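Local coordinates for viral structural protein 4 (Bombyx mori cytoplasmic polyhedrosis virus, PDB 6TZ0) that binds GTP and is a structural component of the virus particle, probably working beside the RNA-dependent RNA polymerase during transcription, at residues B[253-257]-B[318-322]; B[82-86]-B[138-142]; B[388-393]-B[405-410]; B[425-431]-B[448-452]. All blocks are in the same frame, centred on the assembly; numbering follows the deposited sequence.

Contact 1 of 4, residues B[253-257]-B[318-322]; sequences YEGCL and PHKMM
The backbone N of G255 donates to the carbonyl O of H319 at 2.8 Å, the shorter of two bonds that join these residues. The donor sits almost straight ahead of the carbonyl, but its N-H is bent away from the line to the oxygen (137°). The return bond runs from H319 N to G255 O at 3.1 Å. Here the donor stands above the carbonyl plane, though the N-H aims well at the oxygen (167°). G255 and H319 are thus a hydrogen-bonded antiparallel pair. C256 and P318 form the neighbouring non-hydrogen-bonded pair. This joins strand 255-261 to strand 313-319, an outermost strand, within this chain, of a four-stranded antiparallel sheet. L257 lays CD1 over the middle of one face of the H319 imidazole, 3.8 Å from its centroid. The H319 ring swings to this place because its CG is anti to the backbone N (chi1 -168°). Its NE2 hydrogen-bonds to Q188 O, which also limits its rotation. Y253 and K320 cross at about a right angle, with Y253 CD1 3.7 Å from K320 CB. M321 runs its extended chain along the backbone of 254-255. Its CG lies 3.7 Å from G255 N, beside a residue without a side chain, and its CE is 3.4 Å from E254 O. The bond to Q188 O suggests a proton on NE2, and the L257 methyl offers the ring no charged partner.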
loop_
_atom_site.group_PDB
_atom_site.type_symbol
_atom_site.label_atom_id
_atom_site.label_comp_id
_atom_site.label_asym_id
_atom_site.label_seq_id
_atom_site.Cartn_x
_atom_site.Cartn_y
_atom_site.Cartn_z
ATOM N N TYR B 253 51.460 -8.183 7.148
ATOM C CA TYR B 253 50.218 -8.775 6.694
ATOM C C TYR B 253 49.943 -10.042 7.484
ATOM O O TYR B 253 50.864 -10.736 7.916
ATOM C CB TYR B 253 50.259 -9.110 5.221
ATOM C CG TYR B 253 50.380 -7.927 4.309
ATOM C CD1 TYR B 253 49.365 -6.986 4.225
ATOM C CD2 TYR B 253 51.459 -7.801 3.460
ATOM C CE1 TYR B 253 49.457 -5.917 3.367
ATOM C CE2 TYR B 253 51.553 -6.749 2.592
ATOM C CZ TYR B 253 50.555 -5.805 2.552
ATOM O OH TYR B 253 50.663 -4.747 1.686
ATOM N N GLU B 254 48.663 -10.355 7.649
ATOM C CA GLU B 254 48.277 -11.435 8.534
ATOM C C GLU B 254 47.686 -12.642 7.826
ATOM O O GLU B 254 47.557 -13.693 8.454
ATOM C CB GLU B 254 47.272 -10.922 9.574
ATOM C CG GLU B 254 47.793 -9.785 10.436
ATOM C CD GLU B 254 48.929 -10.199 11.343
ATOM O OE1 GLU B 254 48.954 -11.365 11.782
ATOM O OE2 GLU B 254 49.803 -9.354 11.617
ATOM N N GLY B 255 47.323 -12.524 6.554
ATOM C CA GLY B 255 46.761 -13.619 5.800
ATOM C C GLY B 255 47.738 -14.202 4.800
ATOM O O GLY B 255 48.954 -14.001 4.883
ATOM N N CYS B 256 47.195 -14.949 3.845
ATOM C CA CYS B 256 47.991 -15.570 2.801
ATOM C C CYS B 256 47.299 -15.412 1.460
ATOM O O CYS B 256 46.085 -15.234 1.377
ATOM C CB CYS B 256 48.234 -17.060 3.067
ATOM S SG CYS B 256 49.335 -17.396 4.422
ATOM N N LEU B 257 48.100 -15.475 0.407
ATOM C CA LEU B 257 47.594 -15.577 -0.952
ATOM C C LEU B 257 48.315 -16.734 -1.617
ATOM O O LEU B 257 49.547 -16.753 -1.667
ATOM C CB LEU B 257 47.788 -14.267 -1.718
ATOM C CG LEU B 257 47.139 -14.160 -3.092
ATOM C CD1 LEU B 257 46.561 -12.795 -3.247
ATOM C CD2 LEU B 257 48.176 -14.352 -4.168
ATOM N N PRO B 318 52.597 -13.786 1.953
ATOM C CA PRO B 318 51.733 -13.107 2.925
ATOM C C PRO B 318 50.913 -12.015 2.261
ATOM O O PRO B 318 51.396 -11.294 1.387
ATOM C CB PRO B 318 52.726 -12.521 3.932
ATOM C CG PRO B 318 53.939 -13.334 3.777
ATOM C CD PRO B 318 54.013 -13.686 2.334
ATOM N N HIS B 319 49.658 -11.904 2.678
ATOM C CA HIS B 319 48.733 -10.977 2.051
ATOM C C HIS B 319 47.815 -10.439 3.136
ATOM O O HIS B 319 47.752 -10.986 4.234
ATOM C CB HIS B 319 47.952 -11.668 0.928
ATOM C CG HIS B 319 47.192 -10.729 0.050
ATOM N ND1 HIS B 319 47.797 -9.972 -0.927
ATOM C CD2 HIS B 319 45.882 -10.398 0.024
ATOM C CE1 HIS B 319 46.887 -9.232 -1.533
ATOM N NE2 HIS B 319 45.718 -9.465 -0.967
ATOM N N LYS B 320 47.131 -9.340 2.838
ATOM C CA LYS B 320 46.206 -8.741 3.790
ATOM C C LYS B 320 44.981 -9.626 4.003
ATOM O O LYS B 320 44.493 -10.266 3.070
ATOM C CB LYS B 320 45.780 -7.366 3.286
ATOM C CG LYS B 320 44.918 -6.605 4.238
ATOM C CD LYS B 320 44.528 -5.269 3.710
ATOM C CE LYS B 320 43.635 -4.595 4.709
ATOM N NZ LYS B 320 42.337 -5.305 4.822
ATOM N N MET B 321 44.502 -9.683 5.245
ATOM C CA MET B 321 43.281 -10.417 5.547
ATOM C C MET B 321 42.048 -9.752 4.959
ATOM O O MET B 321 41.926 -8.528 4.938
ATOM C CB MET B 321 43.093 -10.567 7.054
ATOM C CG MET B 321 43.875 -11.692 7.664
ATOM S SD MET B 321 43.407 -11.928 9.376
ATOM C CE MET B 321 44.457 -13.304 9.821
ATOM N N MET B 322 41.121 -10.585 4.503
ATOM C CA MET B 322 39.834 -10.129 4.008
ATOM C C MET B 322 38.960 -9.622 5.145
ATOM O O MET B 322 39.025 -10.106 6.276
ATOM C CB MET B 322 39.114 -11.270 3.299
ATOM C CG MET B 322 39.830 -11.780 2.084
ATOM S SD MET B 322 38.960 -13.104 1.246
ATOM C CE MET B 322 39.341 -14.471 2.325
#

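Contact 2 of 4, residues B[82-86]-B[138-142]; sequences TKVTV and LTEMS
V84 and T139 cross at about a right angle where an extended loop lies along a helix. The loop, 82-86, follows helix 70-79, and the helix is 136-146. One methyl of each side chain makes the meeting: V84 CG1 is 3.7 Å from T139 CG2. The same T139 methyl lies 3.7 Å from V84 O. It also touches V86, whose side chain comes in at a slant and puts CG2 3.8 Å from T139 CG2. T139 therefore offers its methyl to two valines of the loop. Its chi1 of 54° puts OG1 between the backbone N and the carbonyl carbon, where it bonds to K136 O one turn back. The hydroxyl is thus spent within the helix, and CG2 is left to face the loop. The other branch of V84, CG2, leans toward L138 CB at 4.3 Å, a loose apolar contact. V84 CB lies near L138 O, which already takes the helical bond from S142 N. Other faces of the helix look inward, with L138 against M72 and Y73 of helix 70-79 and M141 against M55 and L56 of helix 41-60. The loop therefore appears to lie on a more outward side of a small helical group. S142 adds the polar link: its OG is anti to its own N (chi1 178°), and V84 N donates to that OG at 3.0 Å, with 152° at the hydrogen.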
loop_
_atom_site.group_PDB
_atom_site.type_symbol
_atom_site.label_atom_id
_atom_site.label_comp_id
_atom_site.label_asym_id
_atom_site.label_seq_id
_atom_site.Cartn_x
_atom_site.Cartn_y
_atom_site.Cartn_z
ATOM N N THR B 82 36.152 30.064 -3.672
ATOM C CA THR B 82 35.073 30.806 -3.038
ATOM C C THR B 82 35.582 31.490 -1.781
ATOM O O THR B 82 36.189 30.844 -0.924
ATOM C CB THR B 82 33.904 29.883 -2.705
ATOM O OG1 THR B 82 33.467 29.216 -3.896
ATOM C CG2 THR B 82 32.745 30.671 -2.130
ATOM N N LYS B 83 35.342 32.793 -1.680
ATOM C CA LYS B 83 35.637 33.570 -0.485
ATOM C C LYS B 83 34.331 34.107 0.078
ATOM O O LYS B 83 33.593 34.806 -0.620
ATOM C CB LYS B 83 36.589 34.724 -0.798
ATOM C CG LYS B 83 37.982 34.300 -1.199
ATOM C CD LYS B 83 38.841 35.510 -1.505
ATOM C CE LYS B 83 40.229 35.099 -1.958
ATOM N NZ LYS B 83 41.067 36.281 -2.306
ATOM N N VAL B 84 34.044 33.778 1.333
ATOM C CA VAL B 84 32.876 34.298 2.033
ATOM C C VAL B 84 33.384 35.240 3.111
ATOM O O VAL B 84 34.163 34.832 3.981
ATOM C CB VAL B 84 32.016 33.174 2.632
ATOM C CG1 VAL B 84 30.796 33.752 3.310
ATOM C CG2 VAL B 84 31.605 32.182 1.562
ATOM N N THR B 85 32.964 36.499 3.049
ATOM C CA THR B 85 33.540 37.544 3.884
ATOM C C THR B 85 32.437 38.476 4.362
ATOM O O THR B 85 31.609 38.919 3.563
ATOM C CB THR B 85 34.609 38.324 3.108
ATOM O OG1 THR B 85 35.645 37.426 2.700
ATOM C CG2 THR B 85 35.223 39.421 3.958
ATOM N N VAL B 86 32.422 38.761 5.661
ATOM C CA VAL B 86 31.461 39.701 6.229
ATOM C C VAL B 86 31.946 41.119 5.966
ATOM O O VAL B 86 33.060 41.487 6.350
ATOM C CB VAL B 86 31.266 39.456 7.730
ATOM C CG1 VAL B 86 30.361 40.523 8.319
ATOM C CG2 VAL B 86 30.685 38.078 7.967
ATOM N N LEU B 138 30.716 29.324 7.242
ATOM C CA LEU B 138 31.349 29.478 5.941
ATOM C C LEU B 138 32.406 30.574 5.952
ATOM O O LEU B 138 33.418 30.445 5.262
ATOM C CB LEU B 138 30.294 29.752 4.873
ATOM C CG LEU B 138 29.351 28.589 4.562
ATOM C CD1 LEU B 138 28.263 29.017 3.608
ATOM C CD2 LEU B 138 30.110 27.410 3.996
ATOM N N THR B 139 32.214 31.637 6.742
ATOM C CA THR B 139 33.266 32.640 6.883
ATOM C C THR B 139 34.480 32.081 7.608
ATOM O O THR B 139 35.619 32.412 7.261
ATOM C CB THR B 139 32.757 33.875 7.622
ATOM O OG1 THR B 139 32.174 33.489 8.872
ATOM C CG2 THR B 139 31.770 34.645 6.786
ATOM N N GLU B 140 34.256 31.246 8.624
ATOM C CA GLU B 140 35.373 30.638 9.342
ATOM C C GLU B 140 36.165 29.687 8.445
ATOM O O GLU B 140 37.406 29.733 8.411
ATOM C CB GLU B 140 34.840 29.922 10.579
ATOM C CG GLU B 140 35.887 29.324 11.476
ATOM C CD GLU B 140 35.284 28.727 12.726
ATOM O OE1 GLU B 140 34.049 28.817 12.885
ATOM O OE2 GLU B 140 36.034 28.160 13.546
ATOM N N MET B 141 35.459 28.852 7.675
ATOM C CA MET B 141 36.115 27.979 6.708
ATOM C C MET B 141 36.803 28.773 5.601
ATOM O O MET B 141 37.869 28.369 5.123
ATOM C CB MET B 141 35.092 27.003 6.123
ATOM C CG MET B 141 35.667 25.989 5.146
ATOM S SD MET B 141 36.802 24.810 5.881
ATOM C CE MET B 141 35.640 23.682 6.620
ATOM N N SER B 142 36.243 29.925 5.223
ATOM C CA SER B 142 36.857 30.761 4.200
ATOM C C SER B 142 38.157 31.378 4.685
ATOM O O SER B 142 39.146 31.393 3.946
ATOM C CB SER B 142 35.874 31.843 3.768
ATOM O OG SER B 142 36.457 32.694 2.804
#

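Contact 3 of 4, residues B[388-393]-B[405-410]; sequences RWLAKN and YVLSLD
L409 points its side chain at helix 385-393 and splits its two methyls there. With chi1 -70° and an extended chi2, CD1 lies 3.9 Å from W389 CA and CD2 lies 3.8 Å from K392 NZ. K392 bends at chi2 and chi4, and its CG and NZ come near L409 CD2. W389 has CG anti to the backbone N (chi1 179°), and its CD1 is 4.1 Å from both L409 CD1 and V406 CG2. The indole NE1 hydrogen-bonds to S400 O, so the ring is held at its polar edge. N393 and Y405 approach from opposite directions. N393 ND2 meets the tyrosine ring at its edge. As modelled, ND2 would donate to Y405 OH at 3.3 Å, but this is doubtful, since ND2 also lies close to the donor W389 NE1. R388 stretches out straight from CG to NE, with CD 3.2 Å from L409 O. Its NE hydrogen-bonds to N414 O, and N414 ND2 in turn hydrogen-bonds to L409 O. Two helices joined by a loop pack through W389, V406 and Y405, with L409, just past the second helix, at the centre. R388 lies near, without touching, the P-loop that carries the GTP-binding residues K355 and T360.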
loop_
_atom_site.group_PDB
_atom_site.type_symbol
_atom_site.label_atom_id
_atom_site.label_comp_id
_atom_site.label_asym_id
_atom_site.label_seq_id
_atom_site.Cartn_x
_atom_site.Cartn_y
_atom_site.Cartn_z
ATOM N N ARG B 388 15.988 -38.602 1.711
ATOM C CA ARG B 388 16.279 -39.856 2.389
ATOM C C ARG B 388 15.151 -40.285 3.316
ATOM O O ARG B 388 15.066 -41.466 3.659
ATOM C CB ARG B 388 17.586 -39.746 3.170
ATOM C CG ARG B 388 18.815 -39.537 2.301
ATOM C CD ARG B 388 20.073 -39.605 3.133
ATOM N NE ARG B 388 21.300 -39.356 2.391
ATOM C CZ ARG B 388 22.007 -38.239 2.479
ATOM N NH1 ARG B 388 21.633 -37.282 3.313
ATOM N NH2 ARG B 388 23.114 -38.100 1.770
ATOM N N TRP B 389 14.289 -39.358 3.728
ATOM C CA TRP B 389 13.080 -39.733 4.450
ATOM C C TRP B 389 12.058 -40.367 3.515
ATOM O O TRP B 389 11.506 -41.435 3.806
ATOM C CB TRP B 389 12.483 -38.500 5.112
ATOM C CG TRP B 389 11.224 -38.756 5.854
ATOM C CD1 TRP B 389 11.093 -39.334 7.075
ATOM C CD2 TRP B 389 9.899 -38.489 5.392
ATOM N NE1 TRP B 389 9.770 -39.408 7.423
ATOM C CE2 TRP B 389 9.016 -38.902 6.400
ATOM C CE3 TRP B 389 9.375 -37.925 4.226
ATOM C CZ2 TRP B 389 7.641 -38.768 6.281
ATOM C CZ3 TRP B 389 8.012 -37.793 4.112
ATOM C CH2 TRP B 389 7.160 -38.214 5.131
ATOM N N LEU B 390 11.790 -39.711 2.386
ATOM C CA LEU B 390 10.761 -40.148 1.456
ATOM C C LEU B 390 11.168 -41.402 0.699
ATOM O O LEU B 390 10.296 -42.125 0.213
ATOM C CB LEU B 390 10.443 -39.002 0.495
ATOM C CG LEU B 390 9.295 -39.090 -0.505
ATOM C CD1 LEU B 390 7.988 -39.250 0.223
ATOM C CD2 LEU B 390 9.272 -37.839 -1.340
ATOM N N ALA B 391 12.466 -41.698 0.612
ATOM C CA ALA B 391 12.874 -42.962 0.013
ATOM C C ALA B 391 12.533 -44.159 0.890
ATOM O O ALA B 391 12.487 -45.286 0.388
ATOM C CB ALA B 391 14.368 -42.947 -0.282
ATOM N N LYS B 392 12.298 -43.944 2.182
ATOM C CA LYS B 392 11.838 -44.987 3.086
ATOM C C LYS B 392 10.336 -44.952 3.324
ATOM O O LYS B 392 9.695 -46.004 3.341
ATOM C CB LYS B 392 12.550 -44.870 4.436
ATOM C CG LYS B 392 14.042 -45.071 4.379
ATOM C CD LYS B 392 14.376 -46.508 4.054
ATOM C CE LYS B 392 15.872 -46.725 3.976
ATOM N NZ LYS B 392 16.521 -46.582 5.303
ATOM N N ASN B 393 9.754 -43.766 3.488
ATOM C CA ASN B 393 8.421 -43.629 4.062
ATOM C C ASN B 393 7.358 -43.194 3.059
ATOM O O ASN B 393 6.321 -42.669 3.461
ATOM C CB ASN B 393 8.452 -42.642 5.226
ATOM C CG ASN B 393 9.135 -43.203 6.442
ATOM O OD1 ASN B 393 8.906 -44.349 6.820
ATOM N ND2 ASN B 393 9.992 -42.408 7.057
ATOM N N TYR B 405 14.681 -39.944 14.451
ATOM C CA TYR B 405 14.519 -40.863 13.326
ATOM C C TYR B 405 14.948 -40.220 12.011
ATOM O O TYR B 405 15.691 -40.823 11.221
ATOM C CB TYR B 405 13.068 -41.338 13.259
ATOM C CG TYR B 405 12.741 -42.190 12.058
ATOM C CD1 TYR B 405 13.299 -43.449 11.904
ATOM C CD2 TYR B 405 11.828 -41.758 11.107
ATOM C CE1 TYR B 405 12.992 -44.236 10.815
ATOM C CE2 TYR B 405 11.513 -42.539 10.016
ATOM C CZ TYR B 405 12.099 -43.775 9.875
ATOM O OH TYR B 405 11.784 -44.562 8.795
ATOM N N VAL B 406 14.490 -38.990 11.767
ATOM C CA VAL B 406 14.889 -38.235 10.584
ATOM C C VAL B 406 16.386 -37.948 10.615
ATOM O O VAL B 406 17.064 -37.989 9.583
ATOM C CB VAL B 406 14.052 -36.944 10.497
ATOM C CG1 VAL B 406 14.493 -36.066 9.344
ATOM C CG2 VAL B 406 12.589 -37.277 10.353
ATOM N N LEU B 407 16.931 -37.714 11.806
ATOM C CA LEU B 407 18.360 -37.481 11.948
ATOM C C LEU B 407 19.159 -38.759 11.723
ATOM O O LEU B 407 20.295 -38.704 11.244
ATOM C CB LEU B 407 18.631 -36.904 13.333
ATOM C CG LEU B 407 20.009 -36.334 13.618
ATOM C CD1 LEU B 407 20.224 -35.129 12.738
ATOM C CD2 LEU B 407 20.122 -35.956 15.077
ATOM N N SER B 408 18.580 -39.913 12.061
ATOM C CA SER B 408 19.218 -41.189 11.769
ATOM C C SER B 408 19.157 -41.522 10.288
ATOM O O SER B 408 19.988 -42.291 9.794
ATOM C CB SER B 408 18.551 -42.299 12.572
ATOM O OG SER B 408 17.218 -42.485 12.142
ATOM N N LEU B 409 18.178 -40.977 9.568
ATOM C CA LEU B 409 18.128 -41.198 8.129
ATOM C C LEU B 409 19.026 -40.260 7.332
ATOM O O LEU B 409 19.081 -40.392 6.109
ATOM C CB LEU B 409 16.695 -41.068 7.613
ATOM C CG LEU B 409 15.725 -42.174 8.009
ATOM C CD1 LEU B 409 14.331 -41.856 7.517
ATOM C CD2 LEU B 409 16.200 -43.493 7.455
ATOM N N ASP B 410 19.734 -39.331 7.973
ATOM C CA ASP B 410 20.597 -38.389 7.267
ATOM C C ASP B 410 21.988 -38.916 7.003
ATOM O O ASP B 410 22.900 -38.106 6.801
ATOM C CB ASP B 410 20.717 -37.076 8.040
ATOM C CG ASP B 410 19.516 -36.202 7.878
ATOM O OD1 ASP B 410 18.865 -36.319 6.828
ATOM O OD2 ASP B 410 19.241 -35.385 8.781
#

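Contact 4 of 4, residues B[425-431]-B[448-452]; sequences LLISHGI and MMDEM
M448 lies along the imidazole of H429, its CG 4.1 Å from the ring centroid and over the face. The two side chains slide past each other in opposite directions. The sulfur also stands over this face. A turn at chi3 (72°) swings the methyl CE back, 3.4 Å from H429 ND1 and 3.7 Å from L426 CD2. E451 comes to the rim of the ring instead. Its OE1 lies in the ring plane, 3.2 Å from H429 CE1, with the carboxylate tilted 35° from the ring. The same OE1 is 3.3 Å from L425 CD1. The other methyl of L425, CD2, rests near M448 O and M452 CB. The next shell fixes the histidine. H429 ND1 donates to L425 O at 3.1 Å, with the oxygen close to the ring plane. S428 OG donates to the same L425 O at 2.6 Å, from above the carbonyl plane. A Schellman motif ends the helix here: I431 N bonds to L426 O, G430 N bonds to I427 O, and G430 has the positive phi this requires. Further out, M452 continues the packing along helix 417-427 at Y418 and A422. On another side, M449 packs on helix 524-537 and D450 makes a salt bridge to R536. The bond to L425 O implies a proton on H429 ND1. With the E451 carboxylate at the CE1 edge, a second proton on the ring would probably be favoured, making the imidazole cationic.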
loop_
_atom_site.group_PDB
_atom_site.type_symbol
_atom_site.label_atom_id
_atom_site.label_comp_id
_atom_site.label_asym_id
_atom_site.label_seq_id
_atom_site.Cartn_x
_atom_site.Cartn_y
_atom_site.Cartn_z
ATOM N N LEU B 425 15.308 -41.351 -14.941
ATOM C CA LEU B 425 15.152 -40.401 -16.035
ATOM C C LEU B 425 16.362 -40.416 -16.963
ATOM O O LEU B 425 16.223 -40.219 -18.173
ATOM C CB LEU B 425 14.931 -39.010 -15.453
ATOM C CG LEU B 425 14.520 -37.898 -16.398
ATOM C CD1 LEU B 425 13.170 -38.253 -16.963
ATOM C CD2 LEU B 425 14.463 -36.587 -15.648
ATOM N N LEU B 426 17.556 -40.644 -16.414
ATOM C CA LEU B 426 18.752 -40.729 -17.249
ATOM C C LEU B 426 18.810 -42.044 -18.011
ATOM O O LEU B 426 19.278 -42.076 -19.154
ATOM C CB LEU B 426 20.009 -40.554 -16.400
ATOM C CG LEU B 426 20.314 -39.161 -15.860
ATOM C CD1 LEU B 426 21.429 -39.221 -14.841
ATOM C CD2 LEU B 426 20.699 -38.241 -16.986
ATOM N N ILE B 427 18.367 -43.142 -17.389
ATOM C CA ILE B 427 18.304 -44.424 -18.088
ATOM C C ILE B 427 17.301 -44.366 -19.239
ATOM O O ILE B 427 17.539 -44.934 -20.314
ATOM C CB ILE B 427 17.992 -45.557 -17.088
ATOM C CG1 ILE B 427 19.177 -45.778 -16.148
ATOM C CG2 ILE B 427 17.660 -46.874 -17.776
ATOM C CD1 ILE B 427 20.441 -46.212 -16.858
ATOM N N SER B 428 16.204 -43.619 -19.067
ATOM C CA SER B 428 15.200 -43.513 -20.125
ATOM C C SER B 428 15.697 -42.771 -21.367
ATOM O O SER B 428 15.071 -42.885 -22.425
ATOM C CB SER B 428 13.945 -42.823 -19.595
ATOM O OG SER B 428 14.195 -41.462 -19.301
ATOM N N HIS B 429 16.785 -42.010 -21.268
ATOM C CA HIS B 429 17.408 -41.379 -22.424
ATOM C C HIS B 429 18.705 -42.058 -22.837
ATOM O O HIS B 429 19.446 -41.507 -23.654
ATOM C CB HIS B 429 17.676 -39.902 -22.152
ATOM C CG HIS B 429 16.440 -39.068 -22.055
ATOM N ND1 HIS B 429 15.789 -38.835 -20.864
ATOM C CD2 HIS B 429 15.736 -38.407 -23.002
ATOM C CE1 HIS B 429 14.737 -38.068 -21.081
ATOM N NE2 HIS B 429 14.683 -37.793 -22.371
ATOM N N GLY B 430 19.002 -43.231 -22.288
ATOM C CA GLY B 430 20.221 -43.918 -22.649
ATOM C C GLY B 430 21.481 -43.320 -22.078
ATOM O O GLY B 430 22.571 -43.616 -22.569
ATOM N N ILE B 431 21.366 -42.485 -21.049
ATOM C CA ILE B 431 22.512 -41.866 -20.397
ATOM C C ILE B 431 22.964 -42.773 -19.266
ATOM O O ILE B 431 22.162 -43.155 -18.407
ATOM C CB ILE B 431 22.164 -40.466 -19.865
ATOM C CG1 ILE B 431 21.651 -39.564 -20.988
ATOM C CG2 ILE B 431 23.370 -39.838 -19.201
ATOM C CD1 ILE B 431 22.657 -39.300 -22.068
ATOM N N MET B 448 15.710 -32.382 -20.555
ATOM C CA MET B 448 15.667 -33.357 -19.474
ATOM C C MET B 448 15.490 -32.705 -18.109
ATOM O O MET B 448 14.838 -33.278 -17.222
ATOM C CB MET B 448 16.953 -34.178 -19.482
ATOM C CG MET B 448 17.205 -34.882 -20.787
ATOM S SD MET B 448 18.810 -35.681 -20.794
ATOM C CE MET B 448 18.472 -37.027 -19.682
ATOM N N MET B 449 16.051 -31.512 -17.926
ATOM C CA MET B 449 15.859 -30.790 -16.676
ATOM C C MET B 449 14.429 -30.306 -16.506
ATOM O O MET B 449 13.990 -30.115 -15.372
ATOM C CB MET B 449 16.808 -29.602 -16.595
ATOM C CG MET B 449 18.253 -29.995 -16.593
ATOM S SD MET B 449 19.345 -28.578 -16.593
ATOM C CE MET B 449 20.866 -29.390 -17.025
ATOM N N ASP B 450 13.692 -30.110 -17.601
ATOM C CA ASP B 450 12.270 -29.801 -17.474
ATOM C C ASP B 450 11.491 -30.991 -16.924
ATOM O O ASP B 450 10.573 -30.820 -16.113
ATOM C CB ASP B 450 11.705 -29.359 -18.818
ATOM C CG ASP B 450 12.223 -28.007 -19.244
ATOM O OD1 ASP B 450 12.599 -27.216 -18.357
ATOM O OD2 ASP B 450 12.232 -27.724 -20.458
ATOM N N GLU B 451 11.863 -32.205 -17.326
ATOM C CA GLU B 451 11.249 -33.402 -16.763
ATOM C C GLU B 451 11.635 -33.591 -15.299
ATOM O O GLU B 451 10.811 -34.029 -14.480
ATOM C CB GLU B 451 11.656 -34.608 -17.602
ATOM C CG GLU B 451 11.059 -34.581 -18.996
ATOM C CD GLU B 451 11.627 -35.650 -19.904
ATOM O OE1 GLU B 451 12.633 -36.279 -19.529
ATOM O OE2 GLU B 451 11.063 -35.866 -20.997
ATOM N N MET B 452 12.869 -33.233 -14.950
ATOM C CA MET B 452 13.260 -33.240 -13.545
ATOM C C MET B 452 12.500 -32.186 -12.738
ATOM O O MET B 452 12.169 -32.422 -11.574
ATOM C CB MET B 452 14.764 -33.031 -13.423
ATOM C CG MET B 452 15.298 -33.286 -12.037
ATOM S SD MET B 452 15.149 -35.017 -11.574
ATOM C CE MET B 452 15.099 -34.893 -9.791
#

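The four contacts follow one another along the chain, and none touches another. Contacts 3 and 4 are the nearest pair, with nearest atoms about 11 Å apart. Helices 403-408 and 417-427, one from each, are consecutive in the chain. Both lie near the GTP-binding residues, although no GTP is bound to this chain. The R388 side chain is about 7 Å from those of K355 and T360, and the M452 side chain is about 9 Å from that of K355. Contact 1 lies nearest the chain centre, about 14 Å away. Contact 2 is about 45 Å out, with its centre 76 Å from those of contacts 3 and 4, on the opposite side.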